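Local coordinates for protein cytosol aminopeptidase (Coxiella burnetii, PDB 3IJ3) that probably removes single amino acids from the amino ends of peptides, as a manganese-dependent metalloaminopeptidase of the M17 family, at residues A[270-276]-A[357-361]; A[248-252]-A[334-339]; A[173-178]-A[460-466]. One frame throughout, in Å; residues are numbered along the deposited sequence.

Interaction 1. Residues A[270-276]-A[357-361]; sequences MKKDMGG and FSTLT. With LI (lithium ion), chain C.
Asp273 and Thr359 share an unusually short hydrogen bond: Thr359 OG1 donates to Asp273 OD1 across 2.5 Å, arriving from above the carboxylate plane, 45° out of it. The second oxygen, Asp273 OD2, binds the lithium ion at 1.9 Å, so that metal and hydroxyl each take one oxygen and together fix the rotation of the group. OD1 also accepts from a water held by Lys272 NZ (itself bonded to Phe451 O) and the carbonyl of Leu360, and it forms a salt bridge with Lys250. Across the carboxylate, at about a right angle, lies Thr361, whose CG2 comes within 3.2 Å of Asp273 OD1. In Thr359, chi1 of 45° sets OG1 toward Asp273 and leaves CG2 against Lys272 O at 3.6 Å. A second water accepts from Gly276 N and donates to Thr359 OG1. Next to this water, Gly276 CA makes a CH...O contact of 3.4 Å with Phe357 O, bringing the start of helix 275-289 onto the strand. A metal-binding aspartate just before a helix, steadied by Thr359 at the end of strand 353-359, belongs to the metal centre of the M17 catalytic domain.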
loop_
_atom_site.group_PDB
_atom_site.type_symbol
_atom_site.label_atom_id
_atom_site.label_comp_id
_atom_site.label_asym_id
_atom_site.label_seq_id
_atom_site.Cartn_x
_atom_site.Cartn_y
_atom_site.Cartn_z
ATOM N N MET A 270 -8.074 14.668 -13.322
ATOM C CA MET A 270 -9.353 14.177 -13.811
ATOM C C MET A 270 -10.351 15.175 -14.401
ATOM O O MET A 270 -11.376 14.767 -14.929
ATOM C CB MET A 270 -9.973 13.212 -12.838
ATOM C CG MET A 270 -9.225 11.908 -12.744
ATOM S SD MET A 270 -9.109 10.972 -14.319
ATOM C CE MET A 270 -7.464 11.451 -14.890
ATOM N N LYS A 271 -10.049 16.461 -14.314
ATOM C CA LYS A 271 -10.830 17.457 -15.066
ATOM C C LYS A 271 -10.670 17.121 -16.568
ATOM O O LYS A 271 -11.476 17.545 -17.396
ATOM C CB LYS A 271 -10.346 18.888 -14.791
ATOM C CG LYS A 271 -8.955 19.229 -15.317
ATOM C CD LYS A 271 -8.556 20.646 -14.926
ATOM C CE LYS A 271 -7.212 21.007 -15.511
ATOM N NZ LYS A 271 -6.740 22.419 -15.265
ATOM N N LYS A 272 -9.631 16.350 -16.937
ATOM C CA LYS A 272 -9.401 16.028 -18.357
ATOM C C LYS A 272 -10.159 14.838 -18.851
ATOM O O LYS A 272 -10.034 14.493 -20.039
ATOM C CB LYS A 272 -7.901 15.796 -18.665
ATOM C CG LYS A 272 -7.352 14.399 -18.319
ATOM C CD LYS A 272 -5.879 14.311 -18.667
ATOM C CE LYS A 272 -5.246 12.980 -18.269
ATOM N NZ LYS A 272 -5.837 11.850 -19.050
ATOM N N ASP A 273 -10.965 14.202 -18.002
ATOM C CA ASP A 273 -11.670 12.995 -18.456
ATOM C C ASP A 273 -12.835 13.259 -19.438
ATOM O O ASP A 273 -13.567 12.333 -19.837
ATOM C CB ASP A 273 -12.073 12.101 -17.288
ATOM C CG ASP A 273 -11.938 10.617 -17.627
ATOM O OD1 ASP A 273 -11.047 10.262 -18.442
ATOM O OD2 ASP A 273 -12.707 9.814 -17.094
ATOM N N MET A 274 -12.996 14.518 -19.806
ATOM C CA MET A 274 -13.922 14.927 -20.864
ATOM C C MET A 274 -13.145 15.281 -22.147
ATOM O O MET A 274 -13.697 15.861 -23.089
ATOM C CB MET A 274 -14.830 16.096 -20.447
ATOM C CG MET A 274 -14.216 17.229 -19.719
ATOM S SD MET A 274 -12.797 18.016 -20.493
ATOM C CE MET A 274 -13.619 18.833 -21.867
ATOM N N GLY A 275 -11.870 14.899 -22.199
ATOM C CA GLY A 275 -11.022 15.172 -23.367
ATOM C C GLY A 275 -11.547 14.547 -24.644
ATOM O O GLY A 275 -11.429 15.122 -25.708
ATOM N N GLY A 276 -12.201 13.402 -24.541
ATOM C CA GLY A 276 -12.751 12.760 -25.728
ATOM C C GLY A 276 -13.870 13.596 -26.320
ATOM O O GLY A 276 -13.991 13.731 -27.546
ATOM N N PHE A 357 -13.892 8.999 -29.395
ATOM C CA PHE A 357 -12.693 9.492 -28.714
ATOM C C PHE A 357 -12.952 9.348 -27.233
ATOM O O PHE A 357 -13.989 9.809 -26.727
ATOM C CB PHE A 357 -12.433 10.955 -29.019
ATOM C CG PHE A 357 -12.074 11.228 -30.451
ATOM C CD1 PHE A 357 -10.753 11.165 -30.863
ATOM C CD2 PHE A 357 -13.043 11.561 -31.360
ATOM C CE1 PHE A 357 -10.406 11.438 -32.172
ATOM C CE2 PHE A 357 -12.712 11.813 -32.700
ATOM C CZ PHE A 357 -11.398 11.759 -33.095
ATOM N N SER A 358 -12.026 8.703 -26.556
ATOM C CA SER A 358 -12.144 8.466 -25.139
ATOM C C SER A 358 -10.799 8.652 -24.470
ATOM O O SER A 358 -9.784 8.347 -25.032
ATOM C CB SER A 358 -12.646 7.045 -24.926
ATOM O OG SER A 358 -12.926 6.812 -23.572
ATOM N N THR A 359 -10.798 9.218 -23.273
ATOM C CA THR A 359 -9.551 9.391 -22.532
ATOM C C THR A 359 -9.230 8.178 -21.680
ATOM O O THR A 359 -10.110 7.512 -21.077
ATOM C CB THR A 359 -9.565 10.621 -21.636
ATOM O OG1 THR A 359 -10.817 10.676 -20.925
ATOM C CG2 THR A 359 -9.381 11.886 -22.462
ATOM N N LEU A 360 -7.930 7.893 -21.627
ATOM C CA LEU A 360 -7.383 6.803 -20.832
ATOM C C LEU A 360 -7.289 7.193 -19.380
ATOM O O LEU A 360 -6.944 8.345 -19.089
ATOM C CB LEU A 360 -5.936 6.532 -21.266
ATOM C CG LEU A 360 -5.759 5.868 -22.604
ATOM C CD1 LEU A 360 -4.382 5.973 -23.165
ATOM C CD2 LEU A 360 -6.207 4.397 -22.428
ATOM N N THR A 361 -7.564 6.254 -18.476
ATOM C CA THR A 361 -7.370 6.498 -17.016
ATOM C C THR A 361 -6.634 5.292 -16.392
ATOM O O THR A 361 -6.962 4.128 -16.699
ATOM C CB THR A 361 -8.689 6.753 -16.275
ATOM O OG1 THR A 361 -9.537 5.591 -16.386
ATOM C CG2 THR A 361 -9.398 8.006 -16.879
HETATM LI LI LI C . -13.113 8.079 -16.439
HETATM O O HOH W 1 -8.274 10.938 -18.323
HETATM O O HOH W 2 -5.168 9.684 -17.657
HETATM O O HOH W 3 -12.793 11.534 -22.591
HETATM O O HOH W 4 -12.175 6.413 -16.291
#

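Interaction 2. Residues A[248-252]-A[334-339]; sequences VGKGV and EGRVVL. With LI (lithium ion), chain C; SO4 (sulfate ion), chain D; SO4 (sulfate ion), chain F.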
loop_
_atom_site.group_PDB
_atom_site.type_symbol
_atom_site.label_atom_id
_atom_site.label_comp_id
_atom_site.label_asym_id
_atom_site.label_seq_id
_atom_site.Cartn_x
_atom_site.Cartn_y
_atom_site.Cartn_z
ATOM N N VAL A 248 -18.462 10.402 -31.631
ATOM C CA VAL A 248 -18.860 10.162 -30.268
ATOM C C VAL A 248 -17.702 10.513 -29.340
ATOM O O VAL A 248 -16.556 10.135 -29.577
ATOM C CB VAL A 248 -19.273 8.714 -30.095
ATOM C CG1 VAL A 248 -19.700 8.440 -28.614
ATOM C CG2 VAL A 248 -20.400 8.330 -31.072
ATOM N N GLY A 249 -17.976 11.271 -28.281
ATOM C CA GLY A 249 -16.927 11.637 -27.347
ATOM C C GLY A 249 -17.293 11.503 -25.871
ATOM O O GLY A 249 -18.354 11.931 -25.449
ATOM N N LYS A 250 -16.390 10.909 -25.101
ATOM C CA LYS A 250 -16.581 10.708 -23.667
ATOM C C LYS A 250 -16.478 12.033 -22.916
ATOM O O LYS A 250 -15.403 12.633 -22.845
ATOM C CB LYS A 250 -15.549 9.707 -23.152
ATOM C CG LYS A 250 -15.527 9.505 -21.615
ATOM C CD LYS A 250 -14.350 8.626 -21.219
ATOM C CE LYS A 250 -14.028 8.728 -19.729
ATOM N NZ LYS A 250 -12.767 7.954 -19.395
ATOM N N GLY A 251 -17.598 12.465 -22.329
ATOM C CA GLY A 251 -17.676 13.716 -21.600
ATOM C C GLY A 251 -17.752 13.552 -20.096
ATOM O O GLY A 251 -18.658 14.090 -19.466
ATOM N N VAL A 252 -16.795 12.841 -19.501
ATOM C CA VAL A 252 -16.794 12.684 -18.023
ATOM C C VAL A 252 -16.079 13.927 -17.491
ATOM O O VAL A 252 -14.845 14.002 -17.456
ATOM C CB VAL A 252 -16.141 11.372 -17.595
ATOM C CG1 VAL A 252 -16.059 11.252 -16.076
ATOM C CG2 VAL A 252 -16.951 10.206 -18.151
ATOM N N GLU A 334 -16.154 3.759 -15.991
ATOM C CA GLU A 334 -17.466 4.376 -16.302
ATOM C C GLU A 334 -17.572 4.933 -17.719
ATOM O O GLU A 334 -18.675 5.068 -18.277
ATOM C CB GLU A 334 -17.752 5.539 -15.313
ATOM C CG GLU A 334 -17.135 6.932 -15.622
ATOM C CD GLU A 334 -15.621 6.968 -15.608
ATOM O OE1 GLU A 334 -15.025 6.125 -14.928
ATOM O OE2 GLU A 334 -15.026 7.841 -16.294
ATOM N N GLY A 335 -16.437 5.310 -18.289
ATOM C CA GLY A 335 -16.431 5.932 -19.623
ATOM C C GLY A 335 -17.027 5.028 -20.681
ATOM O O GLY A 335 -17.834 5.453 -21.511
ATOM N N ARG A 336 -16.622 3.781 -20.661
ATOM C CA ARG A 336 -17.139 2.810 -21.642
ATOM C C ARG A 336 -18.632 2.567 -21.445
ATOM O O ARG A 336 -19.347 2.275 -22.406
ATOM C CB ARG A 336 -16.344 1.513 -21.548
ATOM C CG ARG A 336 -16.597 0.697 -20.306
ATOM C CD ARG A 336 -15.478 -0.305 -19.987
ATOM N NE ARG A 336 -14.223 0.351 -19.658
ATOM C CZ ARG A 336 -13.121 -0.303 -19.261
ATOM N NH1 ARG A 336 -13.102 -1.633 -19.156
ATOM N NH2 ARG A 336 -12.020 0.369 -18.999
ATOM N N VAL A 337 -19.091 2.660 -20.182
ATOM C CA VAL A 337 -20.531 2.461 -19.858
ATOM C C VAL A 337 -21.389 3.583 -20.487
ATOM O O VAL A 337 -22.401 3.297 -21.155
ATOM C CB VAL A 337 -20.766 2.332 -18.344
ATOM C CG1 VAL A 337 -22.276 2.236 -18.000
ATOM C CG2 VAL A 337 -19.998 1.114 -17.771
ATOM N N VAL A 338 -20.946 4.838 -20.341
ATOM C CA VAL A 338 -21.714 5.950 -20.916
ATOM C C VAL A 338 -21.594 5.944 -22.435
ATOM O O VAL A 338 -22.578 6.235 -23.131
ATOM C CB VAL A 338 -21.409 7.325 -20.285
ATOM C CG1 VAL A 338 -21.575 7.211 -18.736
ATOM C CG2 VAL A 338 -20.012 7.871 -20.667
ATOM N N LEU A 339 -20.421 5.587 -22.945
ATOM C CA LEU A 339 -20.214 5.500 -24.405
ATOM C C LEU A 339 -21.099 4.428 -25.042
ATOM O O LEU A 339 -21.535 4.587 -26.173
ATOM C CB LEU A 339 -18.749 5.230 -24.745
ATOM C CG LEU A 339 -17.819 6.420 -24.556
ATOM C CD1 LEU A 339 -16.354 5.983 -24.724
ATOM C CD2 LEU A 339 -18.176 7.556 -25.518
HETATM LI LI LI C . -13.113 8.079 -16.439
HETATM S S SO4 D . -13.184 4.074 -19.058
HETATM O O1 SO4 D . -13.552 4.820 -17.861
HETATM O O2 SO4 D . -14.269 3.110 -19.288
HETATM O O3 SO4 D . -13.027 5.048 -20.123
HETATM O O4 SO4 D . -11.918 3.342 -18.843
HETATM S S SO4 F . -10.019 -2.845 -17.647
HETATM O O1 SO4 F . -9.400 -2.408 -16.394
HETATM O O2 SO4 F . -11.382 -3.315 -17.418
HETATM O O3 SO4 F . -10.024 -1.813 -18.663
HETATM O O4 SO4 F . -9.212 -3.960 -18.156
HETATM O O HOH W 4 -12.175 6.413 -16.291
#
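Leu339 and Val248 pack where helix 335-347 crosses strand 244-252 of the alpha/beta catalytic domain, beside the metal centre. Leu339 carries the apolar part: its CD2 lies 3.6 Å from Val248 CG1, the two side chains running antiparallel past one another, and it also covers the backbone and CB of Lys250.

Metal binding forms the second group. Glu334 OE2 ligates the lithium ion at 1.9 Å, its chain bent at chi2 (-64°) to turn the carboxylate back to the metal; Asp255, Asp273 and a water are the other ligands. Methyls CG1 and CG2 of Val252, both 3.6 Å from Glu334 OE2, lie against this metal-bound oxygen. With CG anti to the backbone N (chi1 174°) and the rest of the chain extended, Lys250 passes CE over Gly335 CA and brings NZ beside the ion, 3.0 Å away, though not among its four ligands. This amine is also tied to Thr359 O.

The third group grips a sulfate, probably from the crystallisation liquor, at the beginning of the helix. Gly335 N and Arg336 N donate to it, as does Lys250 NZ. Such a site is consistent with the bicarbonate pocket of M17 relatives. Arg336 meets the sulfates with the edge of its guanidinium: NE bonds O2 of the nearer sulfate at 2.8 Å, while NH2 reaches O4 of that ion and O3 of a second sulfate, both at 3.0 Å.

Interaction 3. Residues A[173-178]-A[460-466]; sequences IRDLIN and GRPIGGE
The guanidinium of Arg174 carries Pro462 CD over one face, while at its edge, in plane, stand the carbonyl oxygen of Gly460 and the carboxylate of Glu466. The grip on Glu466 is side-on, one nitrogen to each oxygen: Arg174 NE reaches Glu466 OE2 at 2.9 Å (163° at the hydrogen), and NH2 reaches OE1 at 2.9 Å through that oxygen's syn lone pair. The fit is not flat, since the two planes lie 50° apart. NH2 also donates to Gly460 O at 2.9 Å, and NH1 turns outside the contact to Leu135 O.

One turn further along the helix, Ile177 CG2 presses on Gly465 CA at 3.4 Å, and Gly465 N donates almost straight to Asn178 OD1 at 2.8 Å, from above the amide plane. Asn178 ND2 reaches Ile463 O through a water and bonds Tyr138 directly. This is structural packing that joins helix 157-178 to strand 464-465, which pairs antiparallel with strand 445-454 of the large mixed sheet. Glu466 O is buried with no polar partner. The carboxylate of Glu466, by contrast, has a further donor to OE1 in Asn454 ND2, and together with the charged arginine this probably keeps it ionised although buried.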
loop_
_atom_site.group_PDB
_atom_site.type_symbol
_atom_site.label_atom_id
_atom_site.label_comp_id
_atom_site.label_asym_id
_atom_site.label_seq_id
_atom_site.Cartn_x
_atom_site.Cartn_y
_atom_site.Cartn_z
ATOM N N ILE A 173 -10.068 22.997 -27.858
ATOM C CA ILE A 173 -9.832 21.711 -27.187
ATOM C C ILE A 173 -9.000 21.910 -25.925
ATOM O O ILE A 173 -9.349 21.401 -24.847
ATOM C CB ILE A 173 -9.159 20.703 -28.149
ATOM C CG1 ILE A 173 -10.140 20.313 -29.250
ATOM C CG2 ILE A 173 -8.693 19.432 -27.415
ATOM C CD1 ILE A 173 -9.537 19.513 -30.389
ATOM N N ARG A 174 -7.905 22.658 -26.059
ATOM C CA ARG A 174 -7.042 22.948 -24.918
ATOM C C ARG A 174 -7.801 23.674 -23.832
ATOM O O ARG A 174 -7.675 23.323 -22.663
ATOM C CB ARG A 174 -5.819 23.751 -25.351
ATOM C CG ARG A 174 -4.802 22.945 -26.153
ATOM C CD ARG A 174 -3.709 23.861 -26.659
ATOM N NE ARG A 174 -2.605 23.135 -27.284
ATOM C CZ ARG A 174 -1.479 23.711 -27.703
ATOM N NH1 ARG A 174 -1.334 25.027 -27.626
ATOM N NH2 ARG A 174 -0.511 22.977 -28.247
ATOM N N ASP A 175 -8.600 24.678 -24.212
ATOM C CA ASP A 175 -9.380 25.466 -23.245
ATOM C C ASP A 175 -10.393 24.606 -22.483
ATOM O O ASP A 175 -10.487 24.703 -21.252
ATOM C CB ASP A 175 -10.133 26.646 -23.915
ATOM C CG ASP A 175 -9.225 27.823 -24.315
ATOM O OD1 ASP A 175 -8.060 27.911 -23.880
ATOM O OD2 ASP A 175 -9.726 28.707 -25.057
ATOM N N LEU A 176 -11.141 23.758 -23.199
ATOM C CA LEU A 176 -12.140 22.923 -22.552
ATOM C C LEU A 176 -11.486 21.960 -21.554
ATOM O O LEU A 176 -11.963 21.788 -20.441
ATOM C CB LEU A 176 -12.958 22.153 -23.595
ATOM C CG LEU A 176 -13.859 23.024 -24.480
ATOM C CD1 LEU A 176 -14.498 22.158 -25.626
ATOM C CD2 LEU A 176 -14.945 23.730 -23.654
ATOM N N ILE A 177 -10.396 21.318 -21.965
ATOM C CA ILE A 177 -9.684 20.380 -21.080
ATOM C C ILE A 177 -9.085 21.111 -19.875
ATOM O O ILE A 177 -9.216 20.656 -18.734
ATOM C CB ILE A 177 -8.610 19.593 -21.851
ATOM C CG1 ILE A 177 -9.281 18.655 -22.851
ATOM C CG2 ILE A 177 -7.693 18.760 -20.874
ATOM C CD1 ILE A 177 -8.335 18.074 -23.886
ATOM N N ASN A 178 -8.450 22.248 -20.134
ATOM C CA ASN A 178 -7.843 23.040 -19.056
ATOM C C ASN A 178 -8.827 23.635 -18.037
ATOM O O ASN A 178 -8.447 23.931 -16.897
ATOM C CB ASN A 178 -6.983 24.166 -19.640
ATOM C CG ASN A 178 -5.653 23.684 -20.188
ATOM O OD1 ASN A 178 -5.078 22.719 -19.679
ATOM N ND2 ASN A 178 -5.099 24.425 -21.136
ATOM N N GLY A 460 5.859 24.069 -28.520
ATOM C CA GLY A 460 4.554 24.098 -29.123
ATOM C C GLY A 460 3.485 23.401 -28.309
ATOM O O GLY A 460 2.311 23.455 -28.685
ATOM N N ARG A 461 3.880 22.821 -27.175
ATOM C CA ARG A 461 3.003 21.959 -26.339
ATOM C C ARG A 461 3.097 22.284 -24.839
ATOM O O ARG A 461 3.841 21.652 -24.096
ATOM C CB ARG A 461 3.401 20.508 -26.629
ATOM C CG ARG A 461 2.980 20.067 -28.050
ATOM C CD ARG A 461 3.823 18.937 -28.573
ATOM N NE ARG A 461 5.185 19.422 -28.855
ATOM C CZ ARG A 461 6.228 18.646 -29.163
ATOM N NH1 ARG A 461 6.084 17.324 -29.203
ATOM N NH2 ARG A 461 7.422 19.195 -29.409
ATOM N N PRO A 462 2.364 23.308 -24.407
ATOM C CA PRO A 462 2.386 23.736 -23.009
ATOM C C PRO A 462 1.742 22.709 -22.104
ATOM O O PRO A 462 0.854 21.991 -22.540
ATOM C CB PRO A 462 1.568 25.029 -23.018
ATOM C CG PRO A 462 1.344 25.386 -24.461
ATOM C CD PRO A 462 1.518 24.173 -25.255
ATOM N N ILE A 463 2.186 22.651 -20.859
ATOM C CA ILE A 463 1.611 21.722 -19.881
ATOM C C ILE A 463 0.120 21.965 -19.769
ATOM O O ILE A 463 -0.320 23.105 -19.620
ATOM C CB ILE A 463 2.259 21.881 -18.486
ATOM C CG1 ILE A 463 3.689 21.321 -18.467
ATOM C CG2 ILE A 463 1.468 21.105 -17.448
ATOM C CD1 ILE A 463 4.488 21.754 -17.198
ATOM N N GLY A 464 -0.648 20.898 -19.800
ATOM C CA GLY A 464 -2.114 20.963 -19.720
ATOM C C GLY A 464 -2.768 20.240 -20.877
ATOM O O GLY A 464 -2.160 19.373 -21.516
ATOM N N GLY A 465 -4.023 20.586 -21.157
ATOM C CA GLY A 465 -4.800 19.902 -22.196
ATOM C C GLY A 465 -4.162 19.971 -23.559
ATOM O O GLY A 465 -3.458 20.946 -23.897
ATOM N N GLU A 466 -4.393 18.944 -24.346
ATOM C CA GLU A 466 -3.830 18.902 -25.665
ATOM C C GLU A 466 -4.669 18.102 -26.624
ATOM O O GLU A 466 -5.377 17.159 -26.229
ATOM C CB GLU A 466 -2.411 18.315 -25.598
ATOM C CG GLU A 466 -1.653 18.342 -26.892
ATOM C CD GLU A 466 -1.481 19.752 -27.438
ATOM O OE1 GLU A 466 -0.374 20.292 -27.294
ATOM O OE2 GLU A 466 -2.464 20.338 -27.987
HETATM O O HOH W 5 -2.112 24.318 -21.484
#

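How the interactions relate
All three interactions lie in the catalytic domain and reach its large mixed sheet. Interactions 1 and 2 sit side by side, centres about 9 Å apart, on the neighbouring parallel strands 353-359 and 244-252; their segments alternate along the chain, and both touch the lithium ion, so residues distant in sequence meet at one metal centre. Segments 173-178 and 460-466 of interaction 3 flank the other four in sequence. Its centre lies about 12 Å from that of interaction 1, which it touches through Lys271 and Asn178, and about 20 Å from that of interaction 2, which it does not touch. Helix 157-178 thus borders segment 270-276 on the side away from helix 335-347.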